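Local coordinates for pectinesterase 1 (PDB 1XG2), which hydrolyses the methyl esters of pectin to galacturonate units and methanol, and may prepare cell walls for softening during fruit ripening, at residues K273-W277 and P278-V282; P291-V294 and A295-I298. All blocks are in the same frame, centred on the assembly; numbering follows the deposited sequence.

Interaction 1 of 2, residues K273-W277 and P278-V282; sequences KRVKW and PGYHV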
loop_
_atom_site.group_PDB
_atom_site.type_symbol
_atom_site.label_atom_id
_atom_site.label_comp_id
_atom_site.label_asym_id
_atom_site.label_seq_id
_atom_site.Cartn_x
_atom_site.Cartn_y
_atom_site.Cartn_z
ATOM N N LYS A 273 -12.821 -18.262 -20.137
ATOM C CA LYS A 273 -12.388 -19.364 -19.274
ATOM C C LYS A 273 -11.907 -18.884 -17.893
ATOM O O LYS A 273 -11.240 -19.598 -17.157
ATOM C CB LYS A 273 -11.260 -20.112 -19.986
ATOM C CG LYS A 273 -11.745 -20.824 -21.252
ATOM N N ARG A 274 -12.327 -17.680 -17.530
ATOM C CA ARG A 274 -11.998 -17.124 -16.217
ATOM C C ARG A 274 -12.666 -17.889 -15.102
ATOM O O ARG A 274 -13.656 -18.595 -15.315
ATOM C CB ARG A 274 -12.435 -15.662 -16.129
ATOM C CG ARG A 274 -11.577 -14.752 -16.954
ATOM C CD ARG A 274 -10.250 -14.442 -16.315
ATOM N NE ARG A 274 -9.552 -13.350 -16.995
ATOM C CZ ARG A 274 -8.588 -13.514 -17.891
ATOM N NH1 ARG A 274 -8.221 -14.724 -18.272
ATOM N NH2 ARG A 274 -8.010 -12.462 -18.442
ATOM N N VAL A 275 -12.125 -17.733 -13.901
ATOM C CA VAL A 275 -12.755 -18.240 -12.704
ATOM C C VAL A 275 -14.210 -17.771 -12.651
ATOM O O VAL A 275 -14.560 -16.722 -13.196
ATOM C CB VAL A 275 -12.015 -17.779 -11.419
ATOM C CG1 VAL A 275 -10.652 -18.438 -11.319
ATOM C CG2 VAL A 275 -11.901 -16.242 -11.355
ATOM N N LYS A 276 -15.047 -18.555 -11.984
ATOM C CA LYS A 276 -16.472 -18.257 -11.880
ATOM C C LYS A 276 -16.835 -17.778 -10.475
ATOM O O LYS A 276 -17.996 -17.853 -10.051
ATOM C CB LYS A 276 -17.277 -19.501 -12.260
ATOM C CG LYS A 276 -17.163 -19.868 -13.744
ATOM C CD LYS A 276 -17.937 -21.159 -14.045
ATOM C CE LYS A 276 -17.787 -21.614 -15.509
ATOM N NZ LYS A 276 -17.750 -20.492 -16.503
ATOM N N TRP A 277 -15.842 -17.258 -9.758
ATOM C CA TRP A 277 -16.042 -16.819 -8.376
ATOM C C TRP A 277 -17.114 -15.736 -8.364
ATOM O O TRP A 277 -17.143 -14.898 -9.261
ATOM C CB TRP A 277 -14.768 -16.204 -7.809
ATOM C CG TRP A 277 -13.543 -17.023 -7.865
ATOM C CD1 TRP A 277 -13.445 -18.383 -7.974
ATOM C CD2 TRP A 277 -12.209 -16.527 -7.803
ATOM N NE1 TRP A 277 -12.122 -18.759 -7.984
ATOM C CE2 TRP A 277 -11.340 -17.638 -7.871
ATOM C CE3 TRP A 277 -11.653 -15.246 -7.671
ATOM C CZ2 TRP A 277 -9.952 -17.503 -7.813
ATOM C CZ3 TRP A 277 -10.277 -15.113 -7.625
ATOM C CH2 TRP A 277 -9.444 -16.231 -7.699
ATOM N N PRO A 278 -17.991 -15.739 -7.363
ATOM C CA PRO A 278 -18.974 -14.658 -7.203
ATOM C C PRO A 278 -18.313 -13.281 -7.184
ATOM O O PRO A 278 -18.878 -12.317 -7.711
ATOM C CB PRO A 278 -19.620 -14.975 -5.844
ATOM C CG PRO A 278 -19.473 -16.444 -5.691
ATOM C CD PRO A 278 -18.148 -16.775 -6.323
ATOM N N GLY A 279 -17.115 -13.205 -6.609
ATOM C CA GLY A 279 -16.380 -11.953 -6.507
ATOM C C GLY A 279 -15.666 -11.498 -7.764
ATOM O O GLY A 279 -15.144 -10.387 -7.774
ATOM N N TYR A 280 -15.614 -12.345 -8.799
ATOM C CA TYR A 280 -15.035 -11.971 -10.077
ATOM C C TYR A 280 -16.086 -11.419 -11.045
ATOM O O TYR A 280 -17.144 -12.019 -11.239
ATOM C CB TYR A 280 -14.314 -13.147 -10.757
ATOM C CG TYR A 280 -13.867 -12.755 -12.142
ATOM C CD1 TYR A 280 -12.866 -11.811 -12.317
ATOM C CD2 TYR A 280 -14.483 -13.272 -13.273
ATOM C CE1 TYR A 280 -12.467 -11.399 -13.589
ATOM C CE2 TYR A 280 -14.091 -12.875 -14.554
ATOM C CZ TYR A 280 -13.086 -11.945 -14.706
ATOM O OH TYR A 280 -12.699 -11.545 -15.963
ATOM N N HIS A 281 -15.758 -10.305 -11.688
ATOM C CA HIS A 281 -16.689 -9.596 -12.553
ATOM C C HIS A 281 -16.076 -9.165 -13.878
ATOM O O HIS A 281 -15.108 -8.413 -13.910
ATOM C CB HIS A 281 -17.211 -8.358 -11.831
ATOM C CG HIS A 281 -17.910 -8.673 -10.552
ATOM N ND1 HIS A 281 -17.304 -8.532 -9.323
ATOM C CD2 HIS A 281 -19.148 -9.159 -10.309
ATOM C CE1 HIS A 281 -18.147 -8.902 -8.376
ATOM N NE2 HIS A 281 -19.274 -9.285 -8.948
ATOM N N VAL A 282 -16.661 -9.639 -14.978
ATOM C CA VAL A 282 -16.402 -9.049 -16.279
ATOM C C VAL A 282 -17.241 -7.782 -16.310
ATOM O O VAL A 282 -18.470 -7.852 -16.310
ATOM C CB VAL A 282 -16.796 -9.999 -17.444
ATOM C CG1 VAL A 282 -16.433 -9.376 -18.797
ATOM C CG2 VAL A 282 -16.131 -11.366 -17.264
HETATM O O HOH W 1 -17.834 -14.733 -11.972
#
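Trp277 O accepts the backbone N-H of Tyr280 at 3.0 Å, closing a type I beta turn with Pro278 and Gly279 at its corners. The turn delivers the chain from a loop into strand 280-283, the last strand in the parallel sheet of the pectinesterase beta-helix. Proline suits the first corner because its ring holds phi near the value this turn needs (-53°). A water donates to both Trp277 O and Tyr280 O, bridging the turn to the strand. On the loop side of the turn, Val275 CG2 meets Tyr280 CB at 4.0 Å and also sits over the centre of the indole of Trp277, 3.6 Å above its plane, so one methyl packs against two aromatic side chains. With CG anti to the backbone N (chi1 174°), the phenol of Tyr280 extends back along the loop to Arg274, whose CB lies 3.6 Å from Tyr280 CE2. Glu261 joins the two polar ends, hydrogen-bonded to Tyr280 OH and forming a salt bridge with Arg274 NE. With an alanine in place of the tyrosine, Glu261 would probably lose its hydroxyl partner and Arg274 CB and CG the ring beside them. Tyr280 OH itself touches the aliphatic part of arginine, 3.5 Å from Arg274 CG.

Interaction 2 of 2, residues P291-V294 and A295-I298; sequences PFTV and AKLI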
loop_
_atom_site.group_PDB
_atom_site.type_symbol
_atom_site.label_atom_id
_atom_site.label_comp_id
_atom_site.label_asym_id
_atom_site.label_seq_id
_atom_site.Cartn_x
_atom_site.Cartn_y
_atom_site.Cartn_z
ATOM N N PRO A 291 -15.461 3.898 -10.429
ATOM C CA PRO A 291 -14.898 3.948 -9.070
ATOM C C PRO A 291 -13.393 3.694 -8.986
ATOM O O PRO A 291 -12.784 4.037 -7.968
ATOM C CB PRO A 291 -15.651 2.841 -8.344
ATOM C CG PRO A 291 -16.920 2.714 -9.081
ATOM C CD PRO A 291 -16.570 2.931 -10.511
ATOM N N PHE A 292 -12.812 3.122 -10.042
ATOM C CA PHE A 292 -11.402 2.746 -10.044
ATOM C C PHE A 292 -10.519 3.707 -10.824
ATOM O O PHE A 292 -9.343 3.443 -11.015
ATOM C CB PHE A 292 -11.280 1.290 -10.498
ATOM C CG PHE A 292 -12.102 0.359 -9.643
ATOM C CD1 PHE A 292 -11.646 -0.034 -8.388
ATOM C CD2 PHE A 292 -13.367 -0.028 -10.038
ATOM C CE1 PHE A 292 -12.414 -0.851 -7.567
ATOM C CE2 PHE A 292 -14.147 -0.840 -9.227
ATOM C CZ PHE A 292 -13.671 -1.258 -7.983
ATOM N N THR A 293 -11.086 4.854 -11.206
ATOM C CA THR A 293 -10.341 5.893 -11.915
ATOM C C THR A 293 -9.575 6.750 -10.931
ATOM O O THR A 293 -9.797 6.708 -9.720
ATOM C CB THR A 293 -11.273 6.800 -12.746
ATOM O OG1 THR A 293 -12.265 7.389 -11.898
ATOM C CG2 THR A 293 -12.052 6.007 -13.768
ATOM N N VAL A 294 -8.653 7.527 -11.458
ATOM C CA VAL A 294 -7.855 8.446 -10.652
ATOM C C VAL A 294 -8.771 9.390 -9.871
ATOM O O VAL A 294 -8.556 9.649 -8.689
ATOM C CB VAL A 294 -6.913 9.240 -11.537
ATOM C CG1 VAL A 294 -6.394 10.495 -10.841
ATOM C CG2 VAL A 294 -5.772 8.370 -12.002
ATOM N N ALA A 295 -9.794 9.893 -10.556
ATOM C CA ALA A 295 -10.743 10.818 -9.954
ATOM C C ALA A 295 -11.439 10.220 -8.724
ATOM O O ALA A 295 -11.563 10.878 -7.700
ATOM C CB ALA A 295 -11.770 11.242 -10.988
ATOM N N LYS A 296 -11.872 8.970 -8.812
ATOM C CA LYS A 296 -12.703 8.398 -7.756
ATOM C C LYS A 296 -11.914 7.625 -6.700
ATOM O O LYS A 296 -12.255 7.676 -5.523
ATOM C CB LYS A 296 -13.777 7.487 -8.355
ATOM C CG LYS A 296 -14.711 8.182 -9.330
ATOM C CD LYS A 296 -15.532 9.277 -8.668
ATOM C CE LYS A 296 -16.327 10.070 -9.713
ATOM N NZ LYS A 296 -17.025 11.238 -9.103
ATOM N N LEU A 297 -10.890 6.882 -7.107
ATOM C CA LEU A 297 -10.194 5.994 -6.172
ATOM C C LEU A 297 -9.153 6.729 -5.327
ATOM O O LEU A 297 -8.994 6.436 -4.149
ATOM C CB LEU A 297 -9.553 4.818 -6.908
ATOM C CG LEU A 297 -8.841 3.771 -6.031
ATOM C CD1 LEU A 297 -9.819 3.051 -5.113
ATOM C CD2 LEU A 297 -8.119 2.772 -6.907
ATOM N N ILE A 298 -8.460 7.692 -5.932
ATOM C CA ILE A 298 -7.422 8.455 -5.249
ATOM C C ILE A 298 -7.658 9.977 -5.236
ATOM O O ILE A 298 -6.762 10.729 -4.890
ATOM C CB ILE A 298 -6.023 8.111 -5.847
ATOM C CG1 ILE A 298 -5.905 8.487 -7.333
ATOM C CG2 ILE A 298 -5.730 6.613 -5.650
ATOM C CD1 ILE A 298 -4.488 8.311 -7.894
#
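Thr293 O takes the backbone N-H of Leu297 at 2.8 Å, a nearly straight bond with an N-H...O angle of 167°. It closes the first i to i+4 turn of the short helix 294-297, and Thr293 stands at the N-cap. The threonine hydroxyl adds a capping bond: Lys296 N is shared weakly between Thr293 OG1, at 3.5 Å, and Thr293 O. A chi1 of 57° places OG1 between the backbone N and the carbonyl carbon, on the side where Lys296 N lies. The stronger partner of OG1 is Met290 O, just upstream, so the hydroxyl ties the cap to the preceding turn. A threonine fits because it both accepts from the helix and donates back.

The helix belongs to the C-terminal segment that runs back along the outside of the beta-helix, and its apolar side lies on the long parallel sheet. Val294 and Leu297 rest on Val162 of strand 160-164, while Phe292 packs on strand 228-232. Leu297 CB also meets the carbonyl of the preceding turn, 3.5 Å from Pro291 O. Ile298, the first residue to leave helical geometry, crosses Val294 obliquely, the two CG1 atoms 4.1 Å apart. Ile298 CG1 also comes 3.2 Å from Val294 O, which receives a weak bond from Ile298 N. The branched side chains of Val294 and Ile298 suit this buried side, where both pack on Phe142 of strand 140-144.

On the outer side, Lys296 runs alongside Thr293, its CG laid 3.6 Å from Thr293 OG1 by a chi1 of -59°.

Interaction 1 and interaction 2 follow one another along the chain and meet the same long parallel sheet differently. Residues 273-282 bring the chain into its last strand; residues 291-298 belong to the tail that then doubles back across earlier strands of that sheet. Their centres are 22 Å apart and their nearest atoms about 8 Å, with no direct touch. Interaction 1 is the one near the catalytic groove: the side chain of Trp277 lies about 6 Å from that of Arg221, a probable substrate-binding residue, and about 11 Å from that of Asp153, the predicted nucleophile. Interaction 2, by contrast, is buried packing away from these sites.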